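Local coordinates for protein ethylbenzene dehydrogenase alpha-subunit (Aromatoleum aromaticum, PDB 2IVF) that belongs to the molybdopterin oxidoreductase family and carries a molybdenum atom, two pterin guanine dinucleotides and an iron/sulfur cluster in its interior, at residues C916-W921 and K930-L935; L707-F710 and R716-R719; F356-E361 and T809-F814. All coordinates share one frame; numbering follows the deposited sequence.

Contact 1: residues C916-W921 and K930-L935; sequences CIVYFW and KPYDIL. With MD1 (phosphoric acid 4-(2-amino-4-oxo-3,4,5,6,-tetrahydro-pteridin-6-yl)-2-hydroxy-3,4-dimercapto-but-3-en-yl ester guanylate ester), chain N.
In the pocket that holds the pterin end of MD1, within the molybdopterin dinucleotide binding domain of double-psi beta-barrel type, Val918 packs over one face of the Tyr932 ring. Val918 follows closely on the short strand 915-917, and Tyr932 opens a 3-10 turn. The valine CB stands over the centre of the ring, 3.7 Å from its centroid in a CH-pi contact, and CG1, anti to the backbone N (chi1 -178°), comes within 3.5 Å of Tyr932 CD1. A branched, apolar side chain suits this face, while the tyrosine keeps its hydroxyl for the ligand. MD1 N16 donates to Tyr932 OH over 2.9 Å in a nearly straight bond (167°), and its second, weak bond goes to Asp933 OD2. A water accepts a hydrogen bond from that same hydroxyl, donates one to Val918 O and is weakly bonded to MD1 N17, so that both segments reach the pterin through it. Phe920, which also meets His849 edge to face, adds an apolar wall, with CZ 3.2 Å from MD1 O11. A second water bridges the segments directly: it accepts from Trp921 N and donates to Asp933 OD1 at 2.6 Å.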
loop_
_atom_site.group_PDB
_atom_site.type_symbol
_atom_site.label_atom_id
_atom_site.label_comp_id
_atom_site.label_asym_id
_atom_site.label_seq_id
_atom_site.Cartn_x
_atom_site.Cartn_y
_atom_site.Cartn_z
ATOM N N CYS A 916 -14.937 9.500 -10.581
ATOM C CA CYS A 916 -14.446 9.696 -9.208
ATOM C C CYS A 916 -13.934 8.341 -8.758
ATOM O O CYS A 916 -14.312 7.294 -9.309
ATOM C CB CYS A 916 -15.524 10.207 -8.261
ATOM S SG CYS A 916 -16.990 9.110 -8.144
ATOM N N ILE A 917 -13.055 8.375 -7.774
ATOM C CA ILE A 917 -12.304 7.207 -7.381
ATOM C C ILE A 917 -12.352 7.005 -5.885
ATOM O O ILE A 917 -12.076 7.944 -5.120
ATOM C CB ILE A 917 -10.824 7.407 -7.721
ATOM C CG1 ILE A 917 -10.655 7.792 -9.205
ATOM C CG2 ILE A 917 -10.000 6.147 -7.363
ATOM C CD1 ILE A 917 -9.201 8.183 -9.561
ATOM N N VAL A 918 -12.651 5.779 -5.463
ATOM C CA VAL A 918 -12.469 5.382 -4.074
ATOM C C VAL A 918 -11.709 4.068 -4.047
ATOM O O VAL A 918 -12.195 3.057 -4.528
ATOM C CB VAL A 918 -13.835 5.200 -3.337
ATOM C CG1 VAL A 918 -13.613 4.822 -1.868
ATOM C CG2 VAL A 918 -14.733 6.446 -3.476
ATOM N N TYR A 919 -10.475 4.132 -3.568
ATOM C CA TYR A 919 -9.654 2.950 -3.304
ATOM C C TYR A 919 -10.233 2.407 -2.038
ATOM O O TYR A 919 -10.592 3.194 -1.176
ATOM C CB TYR A 919 -8.217 3.379 -3.030
ATOM C CG TYR A 919 -7.584 4.063 -4.210
ATOM C CD1 TYR A 919 -7.153 3.330 -5.291
ATOM C CD2 TYR A 919 -7.385 5.445 -4.220
ATOM C CE1 TYR A 919 -6.551 3.953 -6.366
ATOM C CE2 TYR A 919 -6.824 6.062 -5.302
ATOM C CZ TYR A 919 -6.373 5.314 -6.344
ATOM O OH TYR A 919 -5.817 5.897 -7.436
ATOM N N PHE A 920 -10.438 1.095 -1.931
ATOM C CA PHE A 920 -11.399 0.658 -0.920
ATOM C C PHE A 920 -10.964 0.840 0.504
ATOM O O PHE A 920 -9.767 0.952 0.807
ATOM C CB PHE A 920 -11.928 -0.754 -1.180
ATOM C CG PHE A 920 -10.916 -1.846 -1.078
ATOM C CD1 PHE A 920 -10.423 -2.222 0.147
ATOM C CD2 PHE A 920 -10.523 -2.549 -2.197
ATOM C CE1 PHE A 920 -9.537 -3.254 0.255
ATOM C CE2 PHE A 920 -9.617 -3.606 -2.095
ATOM C CZ PHE A 920 -9.158 -3.972 -0.888
ATOM N N TRP A 921 -11.962 0.871 1.389
ATOM C CA TRP A 921 -11.774 1.070 2.815
ATOM C C TRP A 921 -12.647 0.058 3.541
ATOM O O TRP A 921 -13.627 -0.469 2.957
ATOM C CB TRP A 921 -12.221 2.491 3.203
ATOM C CG TRP A 921 -11.414 3.537 2.479
ATOM C CD1 TRP A 921 -11.772 4.203 1.350
ATOM C CD2 TRP A 921 -10.092 3.967 2.801
ATOM N NE1 TRP A 921 -10.770 5.089 0.966
ATOM C CE2 TRP A 921 -9.729 4.965 1.850
ATOM C CE3 TRP A 921 -9.218 3.683 3.844
ATOM C CZ2 TRP A 921 -8.494 5.599 1.866
ATOM C CZ3 TRP A 921 -8.007 4.305 3.860
ATOM C CH2 TRP A 921 -7.642 5.245 2.883
ATOM N N LYS A 930 -21.471 2.763 6.194
ATOM C CA LYS A 930 -21.930 2.562 4.832
ATOM C C LYS A 930 -20.721 2.840 3.917
ATOM O O LYS A 930 -20.411 3.990 3.630
ATOM C CB LYS A 930 -23.058 3.493 4.555
ATOM C CG LYS A 930 -24.356 3.099 5.329
ATOM C CD LYS A 930 -25.344 4.207 5.417
ATOM C CE LYS A 930 -25.922 4.646 4.103
ATOM N NZ LYS A 930 -27.062 5.600 4.340
ATOM N N PRO A 931 -20.091 1.779 3.398
ATOM C CA PRO A 931 -18.937 2.025 2.571
ATOM C C PRO A 931 -19.353 2.414 1.172
ATOM O O PRO A 931 -20.497 2.250 0.794
ATOM C CB PRO A 931 -18.220 0.677 2.580
ATOM C CG PRO A 931 -19.377 -0.266 2.550
ATOM C CD PRO A 931 -20.423 0.341 3.443
ATOM N N TYR A 932 -18.432 2.915 0.360
ATOM C CA TYR A 932 -18.804 3.224 -1.011
ATOM C C TYR A 932 -19.370 1.993 -1.716
ATOM O O TYR A 932 -20.247 2.098 -2.585
ATOM C CB TYR A 932 -17.623 3.816 -1.767
ATOM C CG TYR A 932 -16.889 2.982 -2.757
ATOM C CD1 TYR A 932 -15.796 2.167 -2.378
ATOM C CD2 TYR A 932 -17.159 3.134 -4.108
ATOM C CE1 TYR A 932 -15.052 1.463 -3.329
ATOM C CE2 TYR A 932 -16.434 2.440 -5.073
ATOM C CZ TYR A 932 -15.382 1.604 -4.689
ATOM O OH TYR A 932 -14.704 0.944 -5.674
ATOM N N ASP A 933 -18.912 0.828 -1.294
ATOM C CA ASP A 933 -19.374 -0.441 -1.893
ATOM C C ASP A 933 -20.875 -0.670 -1.800
ATOM O O ASP A 933 -21.432 -1.462 -2.593
ATOM C CB ASP A 933 -18.603 -1.623 -1.293
ATOM C CG ASP A 933 -17.148 -1.357 -1.235
ATOM O OD1 ASP A 933 -16.735 -0.607 -0.334
ATOM O OD2 ASP A 933 -16.393 -1.882 -2.084
ATOM N N ILE A 934 -21.534 0.001 -0.847
ATOM C CA ILE A 934 -22.947 -0.184 -0.641
ATOM C C ILE A 934 -23.698 0.108 -1.937
ATOM O O ILE A 934 -24.753 -0.485 -2.189
ATOM C CB ILE A 934 -23.503 0.679 0.524
ATOM C CG1 ILE A 934 -24.891 0.216 0.964
ATOM C CG2 ILE A 934 -23.630 2.208 0.141
ATOM C CD1 ILE A 934 -25.323 0.842 2.252
ATOM N N LEU A 935 -23.175 0.996 -2.767
ATOM C CA LEU A 935 -23.931 1.423 -3.977
ATOM C C LEU A 935 -23.502 0.742 -5.288
ATOM O O LEU A 935 -23.948 1.140 -6.365
ATOM C CB LEU A 935 -23.925 2.952 -4.116
ATOM C CG LEU A 935 -22.612 3.702 -3.893
ATOM C CD1 LEU A 935 -21.717 3.415 -5.082
ATOM C CD2 LEU A 935 -22.888 5.151 -3.742
HETATM P PB MD1 N . -11.272 -9.615 1.668
HETATM O O3B MD1 N . -10.344 -8.586 2.432
HETATM O O1B MD1 N . -10.485 -10.863 1.491
HETATM O O2B MD1 N . -12.665 -9.614 2.171
HETATM O O3A MD1 N . -11.371 -8.930 0.241
HETATM C C10 MD1 N . -10.437 -9.204 -0.826
HETATM C C11 MD1 N . -10.813 -8.205 -1.908
HETATM O O11 MD1 N . -10.223 -6.946 -1.438
HETATM C C12 MD1 N . -10.163 -8.577 -3.213
HETATM S S12 MD1 N . -8.860 -9.682 -3.291
HETATM C C13 MD1 N . -10.546 -7.988 -4.392
HETATM S S13 MD1 N . -9.801 -8.344 -5.864
HETATM C C14 MD1 N . -11.661 -7.017 -4.473
HETATM N N15 MD1 N . -11.386 -5.700 -4.940
HETATM C C16 MD1 N . -12.344 -4.721 -4.917
HETATM C C15 MD1 N . -12.027 -3.509 -5.502
HETATM O O14 MD1 N . -10.908 -3.312 -6.046
HETATM N N17 MD1 N . -12.980 -2.550 -5.378
HETATM C C17 MD1 N . -14.211 -2.806 -4.773
HETATM N N16 MD1 N . -15.075 -1.802 -4.734
HETATM N N18 MD1 N . -14.501 -4.012 -4.258
HETATM C C20 MD1 N . -13.590 -4.959 -4.332
HETATM N N8 MD1 N . -13.895 -6.195 -3.860
HETATM C C7 MD1 N . -12.981 -7.304 -3.802
HETATM P PA MD1 N . -10.394 -7.943 3.906
HETATM O O1A MD1 N . -8.983 -7.547 4.199
HETATM O O2A MD1 N . -11.411 -6.867 3.897
HETATM O "O5'" MD1 N . -10.863 -9.090 4.885
HETATM C "C5'" MD1 N . -9.922 -10.127 5.139
HETATM C "C4'" MD1 N . -9.801 -10.339 6.591
HETATM O "O4'" MD1 N . -8.725 -11.263 6.705
HETATM C "C1'" MD1 N . -8.138 -10.968 7.973
HETATM N N9 MD1 N . -6.779 -11.496 8.150
HETATM C C4 MD1 N . -6.504 -12.554 8.899
HETATM N N3 MD1 N . -7.341 -13.354 9.601
HETATM C C2 MD1 N . -6.857 -14.390 10.288
HETATM N N2 MD1 N . -7.690 -15.209 10.983
HETATM N N1 MD1 N . -5.487 -14.562 10.325
HETATM C C6 MD1 N . -4.583 -13.787 9.639
HETATM O O6 MD1 N . -3.386 -14.071 9.684
HETATM C C5 MD1 N . -5.111 -12.733 8.878
HETATM N N7 MD1 N . -4.592 -11.772 8.121
HETATM C C8 MD1 N . -5.616 -11.036 7.678
HETATM C "C2'" MD1 N . -8.103 -9.444 8.036
HETATM O "O2'" MD1 N . -8.059 -8.919 9.385
HETATM C "C3'" MD1 N . -9.356 -9.028 7.252
HETATM O "O3'" MD1 N . -10.407 -8.536 8.124
HETATM O O HOH W 1 -11.709 0.266 -4.597
HETATM O O HOH W 2 -14.820 0.664 0.885
#

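Contact 2: residues L707-F710 and R716-R719; sequences LTEF and RKRR
Phe710 and Arg718 form the hydrogen-bonded pair of a small antiparallel beta hairpin, strands 709-711 and 717-719. Their backbones are joined twice: Phe710 N gives its hydrogen to Arg718 O over 2.9 Å, and Arg718 N returns one to Phe710 O over 2.8 Å, the latter nearly straight at 169°. The tight side of the contact is the face carrying these two side chains. With chi1 at 60°, Phe710 CG sits between the backbone N and the carbonyl carbon, which folds the ring across toward the other strand. Arg718 CB lies over one ring face, offset toward the rim, with CZ 3.5 Å away. Arginine suits this place because its methylenes cover the aromatic ring while its extended chain carries the guanidinium on to the carbonyl oxygens of Tyr208 and Leu209; Phe178 and Tyr720 also meet the phenylalanine ring.

The face bearing Glu709 and Arg719, a non-hydrogen-bonded pair, is looser and exposed, as suits long charged residues. Glu709 OE2 rests 3.4 Å from Lys717 CB, touching the aliphatic root of the lysine and not its ammonium group. Arg719 gives its NH2 to a salt bridge with Asp721. Its polar link to Glu709 runs through water, which donates to OE2 at 2.8 Å and accepts only weakly from Arg719 NH1 at 3.4 Å.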
loop_
_atom_site.group_PDB
_atom_site.type_symbol
_atom_site.label_atom_id
_atom_site.label_comp_id
_atom_site.label_asym_id
_atom_site.label_seq_id
_atom_site.Cartn_x
_atom_site.Cartn_y
_atom_site.Cartn_z
ATOM N N LEU A 707 -26.294 -37.810 18.821
ATOM C CA LEU A 707 -26.399 -37.753 17.372
ATOM C C LEU A 707 -25.168 -38.443 16.755
ATOM O O LEU A 707 -24.067 -38.386 17.338
ATOM C CB LEU A 707 -26.484 -36.282 16.904
ATOM C CG LEU A 707 -27.680 -35.459 17.447
ATOM C CD1 LEU A 707 -27.581 -33.970 17.114
ATOM C CD2 LEU A 707 -29.047 -36.024 16.975
ATOM N N THR A 708 -25.353 -39.067 15.582
ATOM C CA THR A 708 -24.273 -39.845 14.926
ATOM C C THR A 708 -23.917 -39.401 13.496
ATOM O O THR A 708 -22.735 -39.312 13.147
ATOM C CB THR A 708 -24.588 -41.353 14.898
ATOM O OG1 THR A 708 -25.846 -41.582 14.231
ATOM C CG2 THR A 708 -24.665 -41.906 16.326
ATOM N N GLU A 709 -24.937 -39.130 12.683
ATOM C CA GLU A 709 -24.750 -38.884 11.265
ATOM C C GLU A 709 -25.510 -37.663 10.812
ATOM O O GLU A 709 -26.571 -37.365 11.357
ATOM C CB GLU A 709 -25.274 -40.073 10.480
ATOM C CG GLU A 709 -24.335 -41.233 10.412
ATOM C CD GLU A 709 -24.984 -42.435 9.763
ATOM O OE1 GLU A 709 -26.184 -42.643 10.011
ATOM O OE2 GLU A 709 -24.292 -43.163 9.008
ATOM N N PHE A 710 -24.973 -36.985 9.796
ATOM C CA PHE A 710 -25.690 -35.952 9.064
ATOM C C PHE A 710 -25.663 -36.293 7.584
ATOM O O PHE A 710 -24.788 -37.037 7.143
ATOM C CB PHE A 710 -25.060 -34.582 9.297
ATOM C CG PHE A 710 -23.624 -34.489 8.873
ATOM C CD1 PHE A 710 -22.618 -34.916 9.711
ATOM C CD2 PHE A 710 -23.279 -33.955 7.632
ATOM C CE1 PHE A 710 -21.295 -34.817 9.336
ATOM C CE2 PHE A 710 -21.944 -33.849 7.245
ATOM C CZ PHE A 710 -20.953 -34.276 8.093
ATOM N N ARG A 716 -26.066 -38.621 1.207
ATOM C CA ARG A 716 -25.231 -39.641 1.813
ATOM C C ARG A 716 -24.889 -39.244 3.251
ATOM O O ARG A 716 -24.746 -38.065 3.569
ATOM C CB ARG A 716 -23.947 -39.831 1.003
ATOM C CG ARG A 716 -24.182 -40.325 -0.421
ATOM C CD ARG A 716 -22.947 -40.120 -1.325
ATOM N NE ARG A 716 -21.886 -41.117 -1.094
ATOM C CZ ARG A 716 -20.610 -40.848 -0.769
ATOM N NH1 ARG A 716 -20.173 -39.603 -0.615
ATOM N NH2 ARG A 716 -19.753 -41.851 -0.599
ATOM N N LYS A 717 -24.735 -40.240 4.109
ATOM C CA LYS A 717 -24.526 -40.014 5.531
ATOM C C LYS A 717 -23.047 -39.877 5.861
ATOM O O LYS A 717 -22.236 -40.658 5.386
ATOM C CB LYS A 717 -25.109 -41.179 6.336
ATOM C CG LYS A 717 -26.609 -41.039 6.695
ATOM C CD LYS A 717 -27.479 -40.807 5.473
ATOM C CE LYS A 717 -28.963 -41.001 5.781
ATOM N NZ LYS A 717 -29.808 -40.650 4.588
ATOM N N ARG A 718 -22.714 -38.889 6.688
ATOM C CA ARG A 718 -21.359 -38.710 7.207
ATOM C C ARG A 718 -21.395 -38.661 8.723
ATOM O O ARG A 718 -22.321 -38.094 9.313
ATOM C CB ARG A 718 -20.755 -37.419 6.682
ATOM C CG ARG A 718 -20.497 -37.433 5.197
ATOM C CD ARG A 718 -19.951 -36.149 4.717
ATOM N NE ARG A 718 -19.980 -36.151 3.261
ATOM C CZ ARG A 718 -19.126 -35.508 2.484
ATOM N NH1 ARG A 718 -18.145 -34.755 2.997
ATOM N NH2 ARG A 718 -19.272 -35.599 1.170
ATOM N N ARG A 719 -20.389 -39.250 9.358
ATOM C CA ARG A 719 -20.359 -39.297 10.802
ATOM C C ARG A 719 -19.756 -38.032 11.394
ATOM O O ARG A 719 -18.724 -37.533 10.929
ATOM C CB ARG A 719 -19.596 -40.521 11.289
ATOM C CG ARG A 719 -20.195 -41.835 10.885
ATOM C CD ARG A 719 -19.434 -42.993 11.515
ATOM N NE ARG A 719 -19.484 -42.957 12.978
ATOM C CZ ARG A 719 -20.335 -43.650 13.733
ATOM N NH1 ARG A 719 -21.242 -44.479 13.198
ATOM N NH2 ARG A 719 -20.284 -43.522 15.055
HETATM O O HOH W 3 -21.849 -44.194 9.830
#

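Contact 3: residues F356-E361 and T809-F814; sequences FYFFDE and TRRAQF
Phe356 and Thr809 cross at about a right angle, the ring turning its edge to the threonine so that CE2 comes 3.8 Å from Thr809 CA, close to the ring plane. The methyl CG2 lies a little farther from the same CE2, at 4.1 Å. Phe358 and Arg811 approach from opposite directions, with ring and guanidinium planes 73° apart; Phe358 CZ is 3.9 Å from Arg811 NH2. This is plain packing of strand 356-360, half of a two-stranded antiparallel sheet with 365-369, against the loop between helices 796-800 and 819-824. Phenylalanines suit a strand buried here, since their rings need no polar partner, while the loop supplies a framework of internal bonds. Thr809 forms an ST turn: OG1, set between the backbone N and the carbonyl carbon (chi1 61°), accepts from Arg811 N at 3.2 Å. That hydroxyl also donates to Gln813 OE1, which also accepts from Thr809 N, from the same face of its amide plane, and is further bonded by Gln951. The guanidinium is held by Ser370 O, which accepts from NH2, and by Thr809 O, lying in its plane and accepting from NH1 at 3.0 Å.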
loop_
_atom_site.group_PDB
_atom_site.type_symbol
_atom_site.label_atom_id
_atom_site.label_comp_id
_atom_site.label_asym_id
_atom_site.label_seq_id
_atom_site.Cartn_x
_atom_site.Cartn_y
_atom_site.Cartn_z
ATOM N N PHE A 356 -13.248 -27.441 -38.725
ATOM C CA PHE A 356 -13.437 -26.156 -39.392
ATOM C C PHE A 356 -12.505 -26.004 -40.579
ATOM O O PHE A 356 -11.711 -26.921 -40.874
ATOM C CB PHE A 356 -13.316 -25.023 -38.396
ATOM C CG PHE A 356 -14.240 -25.147 -37.236
ATOM C CD1 PHE A 356 -15.598 -25.317 -37.418
ATOM C CD2 PHE A 356 -13.763 -25.076 -35.951
ATOM C CE1 PHE A 356 -16.438 -25.424 -36.347
ATOM C CE2 PHE A 356 -14.614 -25.180 -34.877
ATOM C CZ PHE A 356 -15.947 -25.344 -35.078
ATOM N N TYR A 357 -12.638 -24.877 -41.290
ATOM C CA TYR A 357 -11.969 -24.704 -42.567
ATOM C C TYR A 357 -11.204 -23.416 -42.740
ATOM O O TYR A 357 -11.632 -22.349 -42.282
ATOM C CB TYR A 357 -12.979 -24.787 -43.692
ATOM C CG TYR A 357 -13.556 -26.167 -43.875
ATOM C CD1 TYR A 357 -12.982 -27.060 -44.770
ATOM C CD2 TYR A 357 -14.645 -26.586 -43.128
ATOM C CE1 TYR A 357 -13.459 -28.293 -44.917
ATOM C CE2 TYR A 357 -15.145 -27.828 -43.278
ATOM C CZ TYR A 357 -14.558 -28.683 -44.186
ATOM O OH TYR A 357 -15.061 -29.939 -44.379
ATOM N N PHE A 358 -10.059 -23.553 -43.406
ATOM C CA PHE A 358 -9.364 -22.455 -44.054
ATOM C C PHE A 358 -9.815 -22.388 -45.512
ATOM O O PHE A 358 -10.442 -23.320 -46.037
ATOM C CB PHE A 358 -7.856 -22.692 -44.096
ATOM C CG PHE A 358 -7.189 -22.800 -42.753
ATOM C CD1 PHE A 358 -7.349 -21.847 -41.796
ATOM C CD2 PHE A 358 -6.336 -23.858 -42.482
ATOM C CE1 PHE A 358 -6.681 -21.938 -40.577
ATOM C CE2 PHE A 358 -5.671 -23.953 -41.265
ATOM C CZ PHE A 358 -5.840 -22.988 -40.316
ATOM N N PHE A 359 -9.480 -21.293 -46.174
ATOM C CA PHE A 359 -9.564 -21.283 -47.617
ATOM C C PHE A 359 -8.145 -21.243 -48.144
ATOM O O PHE A 359 -7.331 -20.439 -47.676
ATOM C CB PHE A 359 -10.366 -20.112 -48.164
ATOM C CG PHE A 359 -10.756 -20.296 -49.602
ATOM C CD1 PHE A 359 -9.915 -19.878 -50.624
ATOM C CD2 PHE A 359 -11.922 -20.954 -49.926
ATOM C CE1 PHE A 359 -10.246 -20.069 -51.953
ATOM C CE2 PHE A 359 -12.264 -21.163 -51.268
ATOM C CZ PHE A 359 -11.416 -20.709 -52.278
ATOM N N ASP A 360 -7.868 -22.122 -49.113
ATOM C CA ASP A 360 -6.591 -22.150 -49.811
ATOM C C ASP A 360 -6.791 -21.526 -51.175
ATOM O O ASP A 360 -7.421 -22.125 -52.044
ATOM C CB ASP A 360 -6.067 -23.580 -49.958
ATOM C CG ASP A 360 -4.661 -23.629 -50.529
ATOM O OD1 ASP A 360 -4.172 -22.584 -51.005
ATOM O OD2 ASP A 360 -4.032 -24.710 -50.497
ATOM N N GLU A 361 -6.264 -20.316 -51.336
ATOM C CA GLU A 361 -6.480 -19.514 -52.528
ATOM C C GLU A 361 -5.772 -20.146 -53.718
ATOM O O GLU A 361 -6.353 -20.239 -54.802
ATOM C CB GLU A 361 -6.004 -18.073 -52.317
ATOM C CG GLU A 361 -6.896 -17.269 -51.349
ATOM C CD GLU A 361 -6.211 -16.027 -50.730
ATOM O OE1 GLU A 361 -5.245 -16.173 -49.919
ATOM O OE2 GLU A 361 -6.681 -14.898 -51.023
ATOM N N THR A 809 -12.610 -23.688 -31.511
ATOM C CA THR A 809 -11.848 -23.660 -32.777
ATOM C C THR A 809 -10.448 -24.252 -32.704
ATOM O O THR A 809 -9.751 -24.352 -33.741
ATOM C CB THR A 809 -11.663 -22.226 -33.280
ATOM O OG1 THR A 809 -10.931 -21.455 -32.313
ATOM C CG2 THR A 809 -13.017 -21.570 -33.600
ATOM N N ARG A 810 -10.033 -24.617 -31.489
ATOM C CA ARG A 810 -8.662 -25.060 -31.172
ATOM C C ARG A 810 -7.607 -23.969 -31.338
ATOM O O ARG A 810 -6.400 -24.225 -31.281
ATOM C CB ARG A 810 -8.264 -26.287 -31.964
ATOM C CG ARG A 810 -8.951 -27.559 -31.486
ATOM C CD ARG A 810 -8.340 -28.072 -30.154
ATOM N NE ARG A 810 -9.223 -29.064 -29.523
ATOM C CZ ARG A 810 -9.165 -30.367 -29.750
ATOM N NH1 ARG A 810 -8.270 -30.860 -30.579
ATOM N NH2 ARG A 810 -10.022 -31.193 -29.154
ATOM N N ARG A 811 -8.080 -22.752 -31.544
ATOM C CA ARG A 811 -7.221 -21.605 -31.743
ATOM C C ARG A 811 -7.564 -20.474 -30.803
ATOM O O ARG A 811 -8.517 -20.545 -30.025
ATOM C CB ARG A 811 -7.316 -21.146 -33.189
ATOM C CG ARG A 811 -6.741 -22.172 -34.142
ATOM C CD ARG A 811 -7.512 -22.315 -35.454
ATOM N NE ARG A 811 -6.671 -23.135 -36.308
ATOM C CZ ARG A 811 -6.574 -24.461 -36.235
ATOM N NH1 ARG A 811 -7.360 -25.158 -35.425
ATOM N NH2 ARG A 811 -5.725 -25.095 -37.027
ATOM N N ALA A 812 -6.707 -19.448 -30.800
ATOM C CA ALA A 812 -6.980 -18.253 -30.018
ATOM C C ALA A 812 -8.136 -17.622 -30.785
ATOM O O ALA A 812 -7.976 -17.274 -31.941
ATOM C CB ALA A 812 -5.801 -17.359 -29.966
ATOM N N GLN A 813 -9.277 -17.502 -30.129
ATOM C CA GLN A 813 -10.541 -17.409 -30.822
ATOM C C GLN A 813 -11.218 -16.089 -30.550
ATOM O O GLN A 813 -11.662 -15.845 -29.453
ATOM C CB GLN A 813 -11.434 -18.539 -30.385
ATOM C CG GLN A 813 -12.700 -18.579 -31.165
ATOM C CD GLN A 813 -13.555 -19.759 -30.850
ATOM O OE1 GLN A 813 -13.049 -20.798 -30.423
ATOM N NE2 GLN A 813 -14.861 -19.625 -31.079
ATOM N N PHE A 814 -11.232 -15.229 -31.562
ATOM C CA PHE A 814 -11.889 -13.936 -31.481
ATOM C C PHE A 814 -13.330 -13.897 -31.899
ATOM O O PHE A 814 -14.010 -12.944 -31.536
ATOM C CB PHE A 814 -11.071 -12.934 -32.238
ATOM C CG PHE A 814 -9.714 -12.814 -31.665
ATOM C CD1 PHE A 814 -9.513 -12.056 -30.537
ATOM C CD2 PHE A 814 -8.681 -13.565 -32.155
ATOM C CE1 PHE A 814 -8.300 -12.001 -29.930
ATOM C CE2 PHE A 814 -7.455 -13.509 -31.546
ATOM C CZ PHE A 814 -7.265 -12.709 -30.436
#

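How the contacts relate
Contacts 1 and 3 are buried, whereas contact 2 lies at the surface, 35 Å from the chain centre. They share no strand or helix and do not touch: their centres are 44 to 53 Å apart, with contacts 1 and 3 on opposite sides of the chain's centre. Along the sequence, contact 2 is nested in the long loop that contact 3 closes, and contact 1 follows both. Chemistry follows place. Contact 2 alone pairs strands by direct backbone bonds, with charged chains facing solvent. Contact 3 joins parts of the chain 448 residues apart through aromatic rings, with no hydrogen bond across it, its polar groups bonded within 809-814 or to other parts of the chain, while contact 1 brings in cofactor and waters to bridge nearby segments.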